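Local coordinates for protein MmoQ Response regulator (Methylococcus capsulatus, PDB 3LJX) that is a response regulator that probably makes cyclic di-GMP from two GTP through its GGDEF domain, the present fragment holding its all-helical HDOD domain, at residues A[71-76]-A[131-136]; A[171-174]-A[179-182]; A[219-224]-A[248-253]. One frame throughout, in Å; residues are numbered along the deposited sequence.

Contact 1. Residues A[71-76]-A[131-136]; sequences VIDAID and APKEAF
Lys133 reaches across to Asp73 and joins helix 71-78 to the start of helix 132-141. Its NZ donates to Asp73 OD1 at 2.9 Å, a salt bridge that uses the syn lone pair of that oxygen. With CG between the backbone N and the carbonyl carbon (chi1 66°) and the chain extended beyond it, NZ is carried out to the aspartate, whose side chain it meets at about a right angle. The other carboxylate oxygen, Asp73 OD2, has different partners. It takes a hydrogen bond from a water at 2.6 Å and is also bonded to Ser70 OG, just before the helix. The same water donates to Glu134 OE2 at 2.7 Å. Both helices belong to the HDOD domain, an all-helical module related to the HD phosphodiesterases. The axes of 71-76 and 132-136 come no closer than 10.6 Å, at 112°. The gap is spanned mainly by the Lys133 chain, the two acidic side chains and a water. Asp73 OD2 and Glu134 OE2 are 4.4 Å apart, and the water's two donated bonds probably ease the repulsion between these like charges. The apolar part is slight: Ile72 CG2 lies 4.1 Å from Lys133 CD. The end of Ile72 leads away from Lys133, and the side chain also touches Ala40.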
loop_
_atom_site.group_PDB
_atom_site.type_symbol
_atom_site.label_atom_id
_atom_site.label_comp_id
_atom_site.label_asym_id
_atom_site.label_seq_id
_atom_site.Cartn_x
_atom_site.Cartn_y
_atom_site.Cartn_z
ATOM N N VAL A 71 -6.264 7.459 -6.748
ATOM C CA VAL A 71 -7.023 8.595 -6.257
ATOM C C VAL A 71 -7.582 9.411 -7.425
ATOM O O VAL A 71 -8.738 9.835 -7.391
ATOM C CB VAL A 71 -6.183 9.477 -5.345
ATOM C CG1 VAL A 71 -7.055 10.552 -4.693
ATOM C CG2 VAL A 71 -5.498 8.617 -4.285
ATOM N N ILE A 72 -6.782 9.612 -8.474
ATOM C CA ILE A 72 -7.250 10.443 -9.590
ATOM C C ILE A 72 -8.450 9.789 -10.304
ATOM O O ILE A 72 -9.401 10.474 -10.698
ATOM C CB ILE A 72 -6.130 10.775 -10.573
ATOM C CG1 ILE A 72 -6.598 11.834 -11.573
ATOM C CG2 ILE A 72 -5.658 9.524 -11.287
ATOM C CD1 ILE A 72 -6.886 13.178 -10.947
ATOM N N ASP A 73 -8.429 8.466 -10.442
ATOM C CA ASP A 73 -9.590 7.773 -11.008
ATOM C C ASP A 73 -10.806 7.829 -10.085
ATOM O O ASP A 73 -11.941 7.947 -10.552
ATOM C CB ASP A 73 -9.253 6.333 -11.371
ATOM C CG ASP A 73 -8.266 6.249 -12.516
ATOM O OD1 ASP A 73 -8.389 7.067 -13.463
ATOM O OD2 ASP A 73 -7.364 5.377 -12.463
ATOM N N ALA A 74 -10.579 7.749 -8.779
ATOM C CA ALA A 74 -11.695 7.898 -7.847
ATOM C C ALA A 74 -12.346 9.281 -8.017
ATOM O O ALA A 74 -13.580 9.409 -8.068
ATOM C CB ALA A 74 -11.237 7.680 -6.407
ATOM N N ILE A 75 -11.514 10.312 -8.123
ATOM C CA ILE A 75 -12.016 11.668 -8.304
ATOM C C ILE A 75 -12.876 11.775 -9.567
ATOM O O ILE A 75 -13.999 12.270 -9.506
ATOM C CB ILE A 75 -10.876 12.686 -8.381
ATOM C CG1 ILE A 75 -10.223 12.859 -7.014
ATOM C CG2 ILE A 75 -11.407 14.020 -8.849
ATOM C CD1 ILE A 75 -9.077 13.867 -7.025
ATOM N N ASP A 76 -12.357 11.301 -10.701
ATOM C CA ASP A 76 -13.124 11.297 -11.954
ATOM C C ASP A 76 -14.453 10.580 -11.766
ATOM O O ASP A 76 -15.456 10.964 -12.348
ATOM C CB ASP A 76 -12.357 10.598 -13.085
ATOM C CG ASP A 76 -11.029 11.269 -13.404
ATOM O OD1 ASP A 76 -10.815 12.421 -12.961
ATOM O OD2 ASP A 76 -10.195 10.635 -14.098
ATOM N N ALA A 131 -1.513 -0.572 -15.693
ATOM C CA ALA A 131 -1.477 0.892 -15.715
ATOM C C ALA A 131 -0.620 1.361 -14.547
ATOM O O ALA A 131 -0.870 0.982 -13.399
ATOM C CB ALA A 131 -2.878 1.455 -15.598
ATOM N N PRO A 132 0.406 2.171 -14.830
ATOM C CA PRO A 132 1.337 2.599 -13.758
ATOM C C PRO A 132 0.677 3.355 -12.605
ATOM O O PRO A 132 1.071 3.173 -11.448
ATOM C CB PRO A 132 2.357 3.476 -14.495
ATOM C CG PRO A 132 2.343 2.906 -15.942
ATOM C CD PRO A 132 0.905 2.479 -16.187
ATOM N N LYS A 133 -0.322 4.178 -12.887
ATOM C CA LYS A 133 -1.011 4.870 -11.795
ATOM C C LYS A 133 -1.712 3.883 -10.851
ATOM O O LYS A 133 -1.794 4.125 -9.641
ATOM C CB LYS A 133 -2.004 5.909 -12.322
ATOM C CG LYS A 133 -3.187 5.341 -13.086
ATOM C CD LYS A 133 -4.176 6.463 -13.495
ATOM C CE LYS A 133 -4.948 6.066 -14.758
ATOM N NZ LYS A 133 -6.009 7.053 -15.143
ATOM N N GLU A 134 -2.204 2.770 -11.404
ATOM C CA GLU A 134 -2.842 1.735 -10.590
ATOM C C GLU A 134 -1.769 0.920 -9.861
ATOM O O GLU A 134 -1.966 0.496 -8.710
ATOM C CB GLU A 134 -3.734 0.838 -11.458
ATOM C CG GLU A 134 -4.881 1.615 -12.139
ATOM C CD GLU A 134 -5.787 0.725 -13.003
ATOM O OE1 GLU A 134 -5.332 -0.348 -13.454
ATOM O OE2 GLU A 134 -6.962 1.100 -13.226
ATOM N N ALA A 135 -0.632 0.710 -10.534
ATOM C CA ALA A 135 0.485 -0.010 -9.935
ATOM C C ALA A 135 1.053 0.784 -8.760
ATOM O O ALA A 135 1.401 0.209 -7.724
ATOM C CB ALA A 135 1.582 -0.292 -10.985
ATOM N N PHE A 136 1.148 2.103 -8.924
ATOM C CA PHE A 136 1.646 2.964 -7.854
ATOM C C PHE A 136 0.860 2.677 -6.579
ATOM O O PHE A 136 1.422 2.436 -5.507
ATOM C CB PHE A 136 1.465 4.431 -8.230
ATOM C CG PHE A 136 1.811 5.379 -7.127
ATOM C CD1 PHE A 136 0.932 5.579 -6.064
ATOM C CD2 PHE A 136 3.014 6.079 -7.144
ATOM C CE1 PHE A 136 1.245 6.462 -5.034
ATOM C CE2 PHE A 136 3.339 6.956 -6.113
ATOM C CZ PHE A 136 2.450 7.153 -5.058
HETATM O O HOH W 1 -8.224 2.990 -11.750
#

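Contact 2. Residues A[171-174]-A[179-182]; sequences ALER and TDHD
Glu173 and Arg174, near the end of helix 166-177, hold the residues that start helix 181-191. The motif is a short link between two consecutive helices of the HDOD domain, with Asp180 as the N-cap of the second. Two side-chain grips form the first shell. Glu173 OE1 accepts from the backbone N of His181 at 2.7 Å, and the N-H comes from above the carboxylate plane, 40° out of it. This bond occupies an amide in the first turn of the new helix, where no earlier helical carbonyl can serve it. Arg174 grips Asp180 side-on. Its NE, at 3.0 Å, and its NH2, at 3.2 Å, both donate to Asp180 OD2. NE meets the anti lone pair of OD2, while NH2 comes in nearly along its C-O axis. The arginine chain is extended from CG to NE and runs beside the aspartate, pointing the same way. The carboxylate is turned 45° from the guanidinium plane.

Further out, the other oxygen of each acid is also engaged. Tyr157 OH of helix 154-163 bonds to Glu173 OE2 and probably steadies that carboxylate. Asp180 CG lies between the backbone N and the carbonyl carbon (chi1 64°), which turns the carboxylate back over the first turn of the new helix. There OD1 accepts from Glu183 N and takes a weak capping bond from Asp182 N at 2.8 Å.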
loop_
_atom_site.group_PDB
_atom_site.type_symbol
_atom_site.label_atom_id
_atom_site.label_comp_id
_atom_site.label_asym_id
_atom_site.label_seq_id
_atom_site.Cartn_x
_atom_site.Cartn_y
_atom_site.Cartn_z
ATOM N N ALA A 171 4.158 -16.246 12.054
ATOM C CA ALA A 171 3.630 -17.311 12.909
ATOM C C ALA A 171 3.046 -16.744 14.204
ATOM O O ALA A 171 2.025 -17.221 14.699
ATOM C CB ALA A 171 4.713 -18.351 13.220
ATOM N N LEU A 172 3.695 -15.719 14.747
ATOM C CA LEU A 172 3.274 -15.159 16.020
ATOM C C LEU A 172 1.974 -14.397 15.836
ATOM O O LEU A 172 1.080 -14.445 16.692
ATOM C CB LEU A 172 4.354 -14.242 16.589
ATOM C CG LEU A 172 4.140 -13.833 18.044
ATOM C CD1 LEU A 172 3.678 -15.022 18.876
ATOM C CD2 LEU A 172 5.412 -13.242 18.622
ATOM N N GLU A 173 1.866 -13.707 14.705
ATOM C CA GLU A 173 0.663 -12.949 14.400
ATOM C C GLU A 173 -0.525 -13.890 14.319
ATOM O O GLU A 173 -1.564 -13.632 14.929
ATOM C CB GLU A 173 0.827 -12.155 13.102
ATOM C CG GLU A 173 1.822 -10.998 13.201
ATOM C CD GLU A 173 2.137 -10.392 11.842
ATOM O OE1 GLU A 173 1.685 -10.963 10.822
ATOM O OE2 GLU A 173 2.847 -9.357 11.797
ATOM N N ARG A 174 -0.367 -14.996 13.602
ATOM C CA ARG A 174 -1.449 -15.977 13.478
ATOM C C ARG A 174 -1.930 -16.481 14.844
ATOM O O ARG A 174 -3.125 -16.654 15.068
ATOM C CB ARG A 174 -1.034 -17.140 12.577
ATOM C CG ARG A 174 -0.988 -16.751 11.100
ATOM C CD ARG A 174 -0.427 -17.862 10.234
ATOM N NE ARG A 174 -0.297 -17.443 8.838
ATOM C CZ ARG A 174 0.337 -18.137 7.888
ATOM N NH1 ARG A 174 0.928 -19.294 8.173
ATOM N NH2 ARG A 174 0.389 -17.667 6.646
ATOM N N THR A 179 -4.639 -13.993 12.176
ATOM C CA THR A 179 -4.355 -13.483 10.847
ATOM C C THR A 179 -2.927 -12.972 10.886
ATOM O O THR A 179 -2.340 -12.871 11.963
ATOM C CB THR A 179 -5.339 -12.366 10.438
ATOM O OG1 THR A 179 -5.085 -11.975 9.087
ATOM C CG2 THR A 179 -5.190 -11.174 11.332
ATOM N N ASP A 180 -2.343 -12.678 9.732
ATOM C CA ASP A 180 -1.001 -12.114 9.731
ATOM C C ASP A 180 -1.010 -10.902 8.828
ATOM O O ASP A 180 -1.982 -10.693 8.101
ATOM C CB ASP A 180 0.019 -13.147 9.249
ATOM C CG ASP A 180 -0.215 -13.559 7.809
ATOM O OD1 ASP A 180 -0.145 -12.681 6.900
ATOM O OD2 ASP A 180 -0.484 -14.761 7.601
ATOM N N HIS A 181 0.065 -10.118 8.850
ATOM C CA HIS A 181 0.034 -8.829 8.169
ATOM C C HIS A 181 -0.124 -8.942 6.641
ATOM O O HIS A 181 -0.718 -8.060 6.006
ATOM C CB HIS A 181 1.222 -7.949 8.563
ATOM C CG HIS A 181 2.563 -8.568 8.320
ATOM N ND1 HIS A 181 3.076 -8.771 7.055
ATOM C CD2 HIS A 181 3.527 -8.973 9.182
ATOM C CE1 HIS A 181 4.286 -9.294 7.151
ATOM N NE2 HIS A 181 4.581 -9.431 8.431
ATOM N N ASP A 182 0.364 -10.044 6.065
ATOM C CA ASP A 182 0.222 -10.274 4.620
ATOM C C ASP A 182 -1.183 -10.748 4.224
ATOM O O ASP A 182 -1.759 -10.264 3.247
ATOM C CB ASP A 182 1.300 -11.244 4.099
ATOM C CG ASP A 182 2.686 -10.627 4.124
ATOM O OD1 ASP A 182 2.785 -9.398 3.901
ATOM O OD2 ASP A 182 3.672 -11.357 4.367
#

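Contact 3. Residues A[219-224]-A[248-253]; sequences FARQLA and RAEARR
Arg221 and Arg253 meet face to face. Their guanidinium groups are stacked, with centres 3.5 Å apart and planes only 11° from parallel. CZ of Arg221 lies over the centre of the Arg253 group, while CZ of Arg253 is offset toward the rim of the Arg221 group. The closest atoms are NH1 of Arg221 and NH1 of Arg253, at 3.3 Å; both are donors, and no hydrogen bond joins them. Arg221 gets there by a bend in its chain at chi3 (-77°), which turns its guanidinium onto that of Arg253. Arg253 is extended from CG to NE.

The apolar contact comes lower on the same side chain. The CD of Arg221 packs on Glu250 CB at 3.9 Å, the two chains crossing at about a right angle. The packing is between helix 214-233 and helix 245-254 of the all-helical fold, whose side chains share the loop at 210-212 as a partner.

Hydrogen bonds hold the polar ends, chiefly through backbone atoms of that loop. Arg221 NH1 donates to the carbonyls of Ile210 and Asp212, and Arg253 NH2 to that of Arg211. Glu250 OE2 accepts from Ile210 N instead of pairing with Arg221. A water lies at the edge of the Arg221 guanidinium, in its plane. It accepts from Arg221 NH2 at 3.0 Å and donates weakly to Arg253 O at 3.4 Å.

The chemistry is thus of like charges brought together. The stack uses one face of each group, and their N-H groups still reach backbone carbonyls, which probably offset part of the repulsion.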
loop_
_atom_site.group_PDB
_atom_site.type_symbol
_atom_site.label_atom_id
_atom_site.label_comp_id
_atom_site.label_asym_id
_atom_site.label_seq_id
_atom_site.Cartn_x
_atom_site.Cartn_y
_atom_site.Cartn_z
ATOM N N PHE A 219 4.004 -9.353 -13.484
ATOM C CA PHE A 219 3.664 -8.298 -12.544
ATOM C C PHE A 219 4.242 -8.650 -11.168
ATOM O O PHE A 219 4.794 -7.785 -10.485
ATOM C CB PHE A 219 2.145 -8.103 -12.500
ATOM C CG PHE A 219 1.698 -6.921 -11.687
ATOM C CD1 PHE A 219 2.449 -5.765 -11.642
ATOM C CD2 PHE A 219 0.495 -6.962 -10.991
ATOM C CE1 PHE A 219 2.028 -4.671 -10.891
ATOM C CE2 PHE A 219 0.064 -5.874 -10.243
ATOM C CZ PHE A 219 0.835 -4.722 -10.197
ATOM N N ALA A 220 4.152 -9.922 -10.775
ATOM C CA ALA A 220 4.743 -10.348 -9.510
ATOM C C ALA A 220 6.246 -10.017 -9.463
ATOM O O ALA A 220 6.749 -9.493 -8.466
ATOM C CB ALA A 220 4.502 -11.852 -9.263
ATOM N N ARG A 221 6.964 -10.320 -10.537
ATOM C CA ARG A 221 8.396 -10.023 -10.569
ATOM C C ARG A 221 8.631 -8.510 -10.497
ATOM O O ARG A 221 9.614 -8.057 -9.909
ATOM C CB ARG A 221 9.065 -10.629 -11.802
ATOM C CG ARG A 221 9.314 -12.141 -11.681
ATOM C CD ARG A 221 10.044 -12.731 -12.902
ATOM N NE ARG A 221 9.139 -12.893 -14.038
ATOM C CZ ARG A 221 8.301 -13.917 -14.172
ATOM N NH1 ARG A 221 8.257 -14.873 -13.243
ATOM N NH2 ARG A 221 7.498 -13.986 -15.226
ATOM N N GLN A 222 7.710 -7.723 -11.048
ATOM C CA GLN A 222 7.834 -6.266 -10.977
ATOM C C GLN A 222 7.620 -5.753 -9.565
ATOM O O GLN A 222 8.308 -4.821 -9.112
ATOM C CB GLN A 222 6.866 -5.588 -11.929
ATOM C CG GLN A 222 7.181 -5.808 -13.422
ATOM C CD GLN A 222 6.031 -5.329 -14.312
ATOM O OE1 GLN A 222 4.850 -5.446 -13.940
ATOM N NE2 GLN A 222 6.370 -4.788 -15.484
ATOM N N LEU A 223 6.675 -6.375 -8.872
ATOM C CA LEU A 223 6.396 -6.054 -7.477
ATOM C C LEU A 223 7.589 -6.425 -6.611
ATOM O O LEU A 223 8.037 -5.624 -5.789
ATOM C CB LEU A 223 5.163 -6.812 -6.994
ATOM C CG LEU A 223 3.829 -6.157 -7.341
ATOM C CD1 LEU A 223 2.739 -7.211 -7.645
ATOM C CD2 LEU A 223 3.428 -5.221 -6.196
ATOM N N ALA A 224 8.107 -7.638 -6.815
ATOM C CA ALA A 224 9.240 -8.130 -6.036
ATOM C C ALA A 224 10.425 -7.188 -6.227
ATOM O O ALA A 224 11.132 -6.866 -5.275
ATOM C CB ALA A 224 9.614 -9.585 -6.446
ATOM N N ARG A 248 18.320 -9.863 -10.069
ATOM C CA ARG A 248 18.781 -9.248 -11.314
ATOM C C ARG A 248 18.266 -10.055 -12.485
ATOM O O ARG A 248 17.870 -9.492 -13.499
ATOM C CB ARG A 248 20.307 -9.126 -11.382
ATOM C CG ARG A 248 20.898 -8.090 -10.437
ATOM C CD ARG A 248 22.378 -7.826 -10.749
ATOM N NE ARG A 248 23.214 -9.023 -10.600
ATOM C CZ ARG A 248 23.919 -9.594 -11.582
ATOM N NH1 ARG A 248 23.904 -9.084 -12.810
ATOM N NH2 ARG A 248 24.646 -10.681 -11.335
ATOM N N ALA A 249 18.258 -11.378 -12.340
ATOM C CA ALA A 249 17.766 -12.231 -13.417
ATOM C C ALA A 249 16.265 -12.013 -13.626
ATOM O O ALA A 249 15.771 -12.001 -14.764
ATOM C CB ALA A 249 18.088 -13.714 -13.142
ATOM N N GLU A 250 15.540 -11.824 -12.529
ATOM C CA GLU A 250 14.107 -11.581 -12.631
ATOM C C GLU A 250 13.881 -10.181 -13.214
ATOM O O GLU A 250 13.022 -9.988 -14.071
ATOM C CB GLU A 250 13.417 -11.772 -11.266
ATOM C CG GLU A 250 13.430 -13.239 -10.783
ATOM C CD GLU A 250 12.860 -13.428 -9.382
ATOM O OE1 GLU A 250 12.783 -12.449 -8.609
ATOM O OE2 GLU A 250 12.486 -14.566 -9.045
ATOM N N ALA A 251 14.685 -9.218 -12.765
ATOM C CA ALA A 251 14.699 -7.884 -13.355
ATOM C C ALA A 251 14.884 -7.967 -14.862
ATOM O O ALA A 251 14.086 -7.414 -15.620
ATOM C CB ALA A 251 15.804 -7.038 -12.734
ATOM N N ARG A 252 15.931 -8.661 -15.305
ATOM C CA ARG A 252 16.173 -8.801 -16.737
ATOM C C ARG A 252 14.950 -9.417 -17.414
ATOM O O ARG A 252 14.606 -9.063 -18.535
ATOM C CB ARG A 252 17.417 -9.662 -17.030
ATOM C CG ARG A 252 18.685 -9.238 -16.301
ATOM C CD ARG A 252 19.541 -8.233 -17.076
ATOM N NE ARG A 252 20.822 -8.001 -16.398
ATOM C CZ ARG A 252 21.999 -8.491 -16.798
ATOM N NH1 ARG A 252 22.088 -9.236 -17.901
ATOM N NH2 ARG A 252 23.098 -8.222 -16.097
ATOM N N ARG A 253 14.292 -10.344 -16.730
ATOM C CA ARG A 253 13.190 -11.086 -17.343
ATOM C C ARG A 253 11.916 -10.236 -17.561
ATOM O O ARG A 253 11.152 -10.504 -18.500
ATOM C CB ARG A 253 12.918 -12.389 -16.575
ATOM C CG ARG A 253 12.003 -13.359 -17.278
ATOM C CD ARG A 253 11.736 -14.548 -16.394
ATOM N NE ARG A 253 10.556 -15.303 -16.806
ATOM C CZ ARG A 253 10.018 -16.272 -16.074
ATOM N NH1 ARG A 253 10.554 -16.589 -14.896
ATOM N NH2 ARG A 253 8.944 -16.920 -16.505
HETATM O O HOH W 2 8.370 -11.878 -17.196
#

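In the fold
The three contacts join separate pairs of helices. Contact 1 lies at the surface, whereas contacts 2 and 3 are mostly buried, each with one exposed arginine. Contacts 1 and 2 fall within the HDOD sequence range, on opposite sides of the chain's centre, with their own centres 29 Å apart. Contact 1 bridges segments distant in sequence; contact 2 ties two consecutive helices across a short turn. Contacts 1 and 3 approach to about 4 Å between nearest atoms but do not touch. Opposite charges pair directly in contacts 1 and 2. In contact 3 like charges stack, and backbone groups of a nearby loop supply several of their polar partners.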